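Local atomic coordinates of Lmo0488 protein (Listeria monocytogenes serovar 1/2a, PDB entry 5TED), a protein that binds shikimate through this effector-binding domain and, as a LysR-type transcriptional regulator, activates transcription of protocatechuate biosynthesis genes. Residues V81-I95 and L160-E172. Residues are numbered along the deposited sequence; the frame is centred on the assembly and turned at random.
Sequences VVVAENHPLAKYDSI and LAHYNVKVLSINE
Leu160 opens the contact by setting CD1 against CG2 of Val82 (4.1 Å), just before strand 165-170 enters the mixed sheet of this periplasmic-binding-protein-like effector domain. That strand lies between strands 81-84 and 94-95: it runs antiparallel to the first, the end of a long strand, and parallel to the second, reached through a type I turn and a 3-10 segment. Asn164 O takes the Glu85 N-H from above its carbonyl plane, while the two side chains lie side by side. Val165 then packs CB on Val82 CG1 (3.6 Å) and also touches Val145 of helix 138-146. On the face shared with Val83 and Leu168, Lys166 reaches over the connection. Its side chain turns at chi2 (69°) and again at chi4, bringing NZ to Ala90 O and, at 2.7 Å, to Tyr92 O. Lys166 NZ also meets Asp93 OD1 at 3.2 Å, a salt bridge on the anti side of the carboxylate. Three oxygens thus grip one ammonium and pin the loop to the strand. A water donates to both Val167 O and Asp93 O. Leu168 exchanges two backbone bonds with Val81 and inserts CD1 among Val83, Leu89 and Ile95, joining both strands and the 3-10 segment in one apolar cluster. Ser169 O accepts Ile95 N at 3.0 Å, and the side chains of Ile170 and Val81 cross at about a right angle. Just past the strand, Asn171 N donates to Ile95 O, and ND2 gives Ser94 OG a 2.9 Å bond close to the amide plane.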
loop_
_atom_site.group_PDB
_atom_site.type_symbol
_atom_site.label_atom_id
_atom_site.label_comp_id
_atom_site.label_asym_id
_atom_site.label_seq_id
_atom_site.Cartn_x
_atom_site.Cartn_y
_atom_site.Cartn_z
ATOM N N VAL A 81 3.147 10.189 -16.716
ATOM C CA VAL A 81 4.542 9.794 -16.555
ATOM C C VAL A 81 5.135 10.612 -15.413
ATOM O O VAL A 81 4.936 11.837 -15.347
ATOM C CB VAL A 81 5.332 9.971 -17.866
ATOM C CG1 VAL A 81 6.823 9.825 -17.611
ATOM C CG2 VAL A 81 4.884 8.934 -18.903
ATOM N N VAL A 82 5.834 9.931 -14.495
ATOM C CA VAL A 82 6.384 10.533 -13.288
ATOM C C VAL A 82 7.901 10.366 -13.314
ATOM O O VAL A 82 8.411 9.267 -13.552
ATOM C CB VAL A 82 5.776 9.910 -12.015
ATOM C CG1 VAL A 82 6.202 10.680 -10.797
ATOM C CG2 VAL A 82 4.252 9.865 -12.131
ATOM N N VAL A 83 8.620 11.459 -13.073
ATOM C CA VAL A 83 10.069 11.477 -13.174
ATOM C C VAL A 83 10.608 12.252 -11.990
ATOM O O VAL A 83 9.902 13.078 -11.405
ATOM C CB VAL A 83 10.547 12.103 -14.516
ATOM C CG1 VAL A 83 9.899 11.387 -15.699
ATOM C CG2 VAL A 83 10.230 13.596 -14.570
ATOM N N ALA A 84 11.855 11.965 -11.616
ATOM C CA ALA A 84 12.462 12.733 -10.540
ATOM C C ALA A 84 12.486 14.210 -10.925
ATOM O O ALA A 84 12.504 14.569 -12.104
ATOM C CB ALA A 84 13.874 12.228 -10.234
ATOM N N GLU A 85 12.491 15.073 -9.915
ATOM C CA GLU A 85 12.315 16.496 -10.171
ATOM C C GLU A 85 13.472 17.109 -10.953
ATOM O O GLU A 85 13.304 18.184 -11.530
ATOM C CB GLU A 85 12.056 17.208 -8.837
ATOM C CG GLU A 85 13.231 17.274 -7.883
ATOM C CD GLU A 85 12.868 17.945 -6.563
ATOM O OE1 GLU A 85 13.694 17.893 -5.631
ATOM O OE2 GLU A 85 11.751 18.499 -6.446
ATOM N N ASN A 86 14.620 16.440 -11.040
ATOM C CA ASN A 86 15.735 16.945 -11.834
ATOM C C ASN A 86 16.023 16.065 -13.042
ATOM O O ASN A 86 17.092 16.175 -13.650
ATOM C CB ASN A 86 16.983 17.090 -10.966
ATOM C CG ASN A 86 16.814 18.147 -9.896
ATOM O OD1 ASN A 86 16.224 19.202 -10.145
ATOM N ND2 ASN A 86 17.303 17.861 -8.691
ATOM N N HIS A 87 15.080 15.200 -13.401
ATOM C CA HIS A 87 15.227 14.339 -14.557
ATOM C C HIS A 87 15.200 15.171 -15.840
ATOM O O HIS A 87 14.553 16.223 -15.899
ATOM C CB HIS A 87 14.101 13.299 -14.570
ATOM C CG HIS A 87 14.299 12.190 -15.556
ATOM N ND1 HIS A 87 13.943 12.300 -16.884
ATOM C CD2 HIS A 87 14.782 10.933 -15.399
ATOM C CE1 HIS A 87 14.221 11.169 -17.508
ATOM N NE2 HIS A 87 14.727 10.320 -16.628
ATOM N N PRO A 88 15.912 14.737 -16.882
ATOM C CA PRO A 88 15.851 15.481 -18.151
ATOM C C PRO A 88 14.436 15.701 -18.653
ATOM O O PRO A 88 14.176 16.730 -19.277
ATOM C CB PRO A 88 16.657 14.603 -19.111
ATOM C CG PRO A 88 17.636 13.900 -18.223
ATOM C CD PRO A 88 16.887 13.638 -16.928
ATOM N N LEU A 89 13.505 14.780 -18.401
ATOM C CA LEU A 89 12.153 14.990 -18.903
ATOM C C LEU A 89 11.378 16.010 -18.079
ATOM O O LEU A 89 10.330 16.489 -18.532
ATOM C CB LEU A 89 11.398 13.670 -18.940
ATOM C CG LEU A 89 11.861 12.635 -19.952
ATOM C CD1 LEU A 89 11.094 11.360 -19.736
ATOM C CD2 LEU A 89 11.636 13.127 -21.366
ATOM N N ALA A 90 11.875 16.363 -16.893
ATOM C CA ALA A 90 11.180 17.323 -16.043
ATOM C C ALA A 90 11.114 18.714 -16.672
ATOM O O ALA A 90 10.348 19.562 -16.196
ATOM C CB ALA A 90 11.857 17.390 -14.672
ATOM N N LYS A 91 11.914 18.983 -17.714
ATOM C CA LYS A 91 11.838 20.284 -18.370
ATOM C C LYS A 91 10.492 20.502 -19.038
ATOM O O LYS A 91 10.144 21.646 -19.339
ATOM C CB LYS A 91 12.927 20.444 -19.437
ATOM C CG LYS A 91 14.285 19.883 -19.082
ATOM C CD LYS A 91 15.299 20.177 -20.195
ATOM C CE LYS A 91 16.499 19.226 -20.148
ATOM N NZ LYS A 91 16.242 17.944 -20.875
ATOM N N TYR A 92 9.756 19.434 -19.317
ATOM C CA TYR A 92 8.487 19.508 -20.020
ATOM C C TYR A 92 7.325 19.509 -19.035
ATOM O O TYR A 92 7.472 19.163 -17.860
ATOM C CB TYR A 92 8.342 18.325 -20.987
ATOM C CG TYR A 92 9.542 18.137 -21.893
ATOM C CD1 TYR A 92 9.880 19.099 -22.839
ATOM C CD2 TYR A 92 10.348 17.006 -21.791
ATOM C CE1 TYR A 92 10.988 18.941 -23.669
ATOM C CE2 TYR A 92 11.457 16.838 -22.617
ATOM C CZ TYR A 92 11.769 17.811 -23.555
ATOM O OH TYR A 92 12.866 17.652 -24.376
ATOM N N ASP A 93 6.154 19.900 -19.539
ATOM C CA ASP A 93 4.919 19.742 -18.791
ATOM C C ASP A 93 4.066 18.618 -19.341
ATOM O O ASP A 93 3.247 18.069 -18.603
ATOM C CB ASP A 93 4.095 21.038 -18.798
ATOM C CG ASP A 93 4.793 22.191 -18.094
ATOM O OD1 ASP A 93 5.437 21.978 -17.045
ATOM O OD2 ASP A 93 4.693 23.331 -18.601
ATOM N N SER A 94 4.251 18.258 -20.608
ATOM C CA SER A 94 3.560 17.140 -21.232
ATOM C C SER A 94 4.498 16.517 -22.253
ATOM O O SER A 94 5.346 17.204 -22.829
ATOM C CB SER A 94 2.264 17.598 -21.915
ATOM O OG SER A 94 2.568 18.347 -23.084
ATOM N N ILE A 95 4.313 15.224 -22.511
ATOM C CA ILE A 95 5.191 14.463 -23.396
ATOM C C ILE A 95 4.357 13.418 -24.118
ATOM O O ILE A 95 3.223 13.136 -23.746
ATOM C CB ILE A 95 6.352 13.770 -22.637
ATOM C CG1 ILE A 95 5.810 12.734 -21.637
ATOM C CG2 ILE A 95 7.230 14.792 -21.928
ATOM C CD1 ILE A 95 6.910 11.818 -21.045
ATOM N N LEU A 160 1.244 12.043 -5.358
ATOM C CA LEU A 160 2.391 12.385 -6.199
ATOM C C LEU A 160 2.895 13.796 -5.899
ATOM O O LEU A 160 4.105 14.051 -5.942
ATOM C CB LEU A 160 2.016 12.244 -7.688
ATOM C CG LEU A 160 1.495 10.869 -8.146
ATOM C CD1 LEU A 160 1.177 10.794 -9.663
ATOM C CD2 LEU A 160 2.432 9.725 -7.727
ATOM N N ALA A 161 1.991 14.713 -5.555
ATOM C CA ALA A 161 2.383 16.095 -5.293
ATOM C C ALA A 161 3.309 16.241 -4.089
ATOM O O ALA A 161 3.917 17.306 -3.930
ATOM C CB ALA A 161 1.137 16.957 -5.093
ATOM N N HIS A 162 3.472 15.200 -3.267
ATOM C CA HIS A 162 4.243 15.300 -2.034
ATOM C C HIS A 162 5.570 14.556 -2.101
ATOM O O HIS A 162 6.261 14.433 -1.083
ATOM C CB HIS A 162 3.384 14.819 -0.869
ATOM C CG HIS A 162 2.041 15.472 -0.844
ATOM N ND1 HIS A 162 1.880 16.829 -0.669
ATOM C CD2 HIS A 162 0.801 14.968 -1.054
ATOM C CE1 HIS A 162 0.593 17.128 -0.734
ATOM N NE2 HIS A 162 -0.081 16.016 -0.969
ATOM N N TYR A 163 5.963 14.097 -3.279
ATOM C CA TYR A 163 7.288 13.551 -3.508
ATOM C C TYR A 163 8.061 14.493 -4.421
ATOM O O TYR A 163 7.490 15.368 -5.072
ATOM C CB TYR A 163 7.213 12.146 -4.120
ATOM C CG TYR A 163 6.632 11.108 -3.188
ATOM C CD1 TYR A 163 5.262 11.038 -2.972
ATOM C CD2 TYR A 163 7.443 10.176 -2.556
ATOM C CE1 TYR A 163 4.712 10.089 -2.138
ATOM C CE2 TYR A 163 6.897 9.205 -1.705
ATOM C CZ TYR A 163 5.526 9.178 -1.503
ATOM O OH TYR A 163 4.943 8.233 -0.679
ATOM N N ASN A 164 9.380 14.317 -4.447
ATOM C CA ASN A 164 10.254 15.176 -5.251
ATOM C C ASN A 164 10.235 14.701 -6.703
ATOM O O ASN A 164 11.236 14.231 -7.253
ATOM C CB ASN A 164 11.669 15.153 -4.697
ATOM C CG ASN A 164 11.726 15.524 -3.246
ATOM O OD1 ASN A 164 11.042 16.439 -2.812
ATOM N ND2 ASN A 164 12.557 14.819 -2.481
ATOM N N VAL A 165 9.060 14.842 -7.329
ATOM C CA VAL A 165 8.829 14.344 -8.683
ATOM C C VAL A 165 8.047 15.373 -9.487
ATOM O O VAL A 165 7.322 16.211 -8.940
ATOM C CB VAL A 165 8.072 12.990 -8.694
ATOM C CG1 VAL A 165 8.863 11.905 -7.965
ATOM C CG2 VAL A 165 6.681 13.146 -8.068
ATOM N N LYS A 166 8.207 15.303 -10.801
ATOM C CA LYS A 166 7.426 16.082 -11.751
ATOM C C LYS A 166 6.437 15.146 -12.423
ATOM O O LYS A 166 6.836 14.087 -12.917
ATOM C CB LYS A 166 8.342 16.728 -12.798
ATOM C CG LYS A 166 7.629 17.399 -13.962
ATOM C CD LYS A 166 6.875 18.646 -13.531
ATOM C CE LYS A 166 6.398 19.462 -14.736
ATOM N NZ LYS A 166 7.502 20.220 -15.406
ATOM N N VAL A 167 5.161 15.533 -12.464
ATOM C CA VAL A 167 4.122 14.715 -13.083
ATOM C C VAL A 167 3.865 15.258 -14.482
ATOM O O VAL A 167 3.558 16.446 -14.647
ATOM C CB VAL A 167 2.832 14.701 -12.236
ATOM C CG1 VAL A 167 1.734 13.900 -12.930
ATOM C CG2 VAL A 167 3.094 14.134 -10.844
ATOM N N LEU A 168 3.998 14.401 -15.494
ATOM C CA LEU A 168 3.874 14.798 -16.895
ATOM C C LEU A 168 2.620 14.186 -17.484
ATOM O O LEU A 168 2.432 12.965 -17.419
ATOM C CB LEU A 168 5.079 14.339 -17.723
ATOM C CG LEU A 168 6.424 14.776 -17.155
ATOM C CD1 LEU A 168 7.562 14.003 -17.775
ATOM C CD2 LEU A 168 6.586 16.280 -17.349
ATOM N N SER A 169 1.781 15.019 -18.090
ATOM C CA SER A 169 0.625 14.477 -18.781
ATOM C C SER A 169 1.075 13.853 -20.097
ATOM O O SER A 169 2.096 14.242 -20.674
ATOM C CB SER A 169 -0.441 15.563 -19.000
ATOM O OG SER A 169 -0.031 16.496 -19.976
ATOM N N ILE A 170 0.314 12.860 -20.553
ATOM C CA ILE A 170 0.639 12.075 -21.737
ATOM C C ILE A 170 -0.219 12.579 -22.893
ATOM O O ILE A 170 -1.443 12.398 -22.905
ATOM C CB ILE A 170 0.414 10.573 -21.499
ATOM C CG1 ILE A 170 1.338 10.039 -20.390
ATOM C CG2 ILE A 170 0.582 9.798 -22.795
ATOM C CD1 ILE A 170 1.032 8.607 -19.963
ATOM N N ASN A 171 0.428 13.158 -23.901
ATOM C CA ASN A 171 -0.313 13.601 -25.077
ATOM C C ASN A 171 -0.704 12.409 -25.944
ATOM O O ASN A 171 -1.888 12.153 -26.162
ATOM C CB ASN A 171 0.514 14.617 -25.870
ATOM C CG ASN A 171 0.816 15.870 -25.064
ATOM O OD1 ASN A 171 -0.037 16.363 -24.317
ATOM N ND2 ASN A 171 2.025 16.396 -25.217
ATOM N N GLU A 172 0.283 11.651 -26.412
ATOM C CA GLU A 172 0.051 10.472 -27.242
ATOM C C GLU A 172 0.832 9.251 -26.706
ATOM O O GLU A 172 1.953 9.398 -26.215
ATOM C CB GLU A 172 0.475 10.774 -28.687
ATOM C CG GLU A 172 0.141 9.699 -29.702
ATOM C CD GLU A 172 -1.289 9.795 -30.207
ATOM O OE1 GLU A 172 -1.907 10.873 -30.050
ATOM O OE2 GLU A 172 -1.790 8.791 -30.758
HETATM O O HOH W 1 3.100 18.664 -15.872
#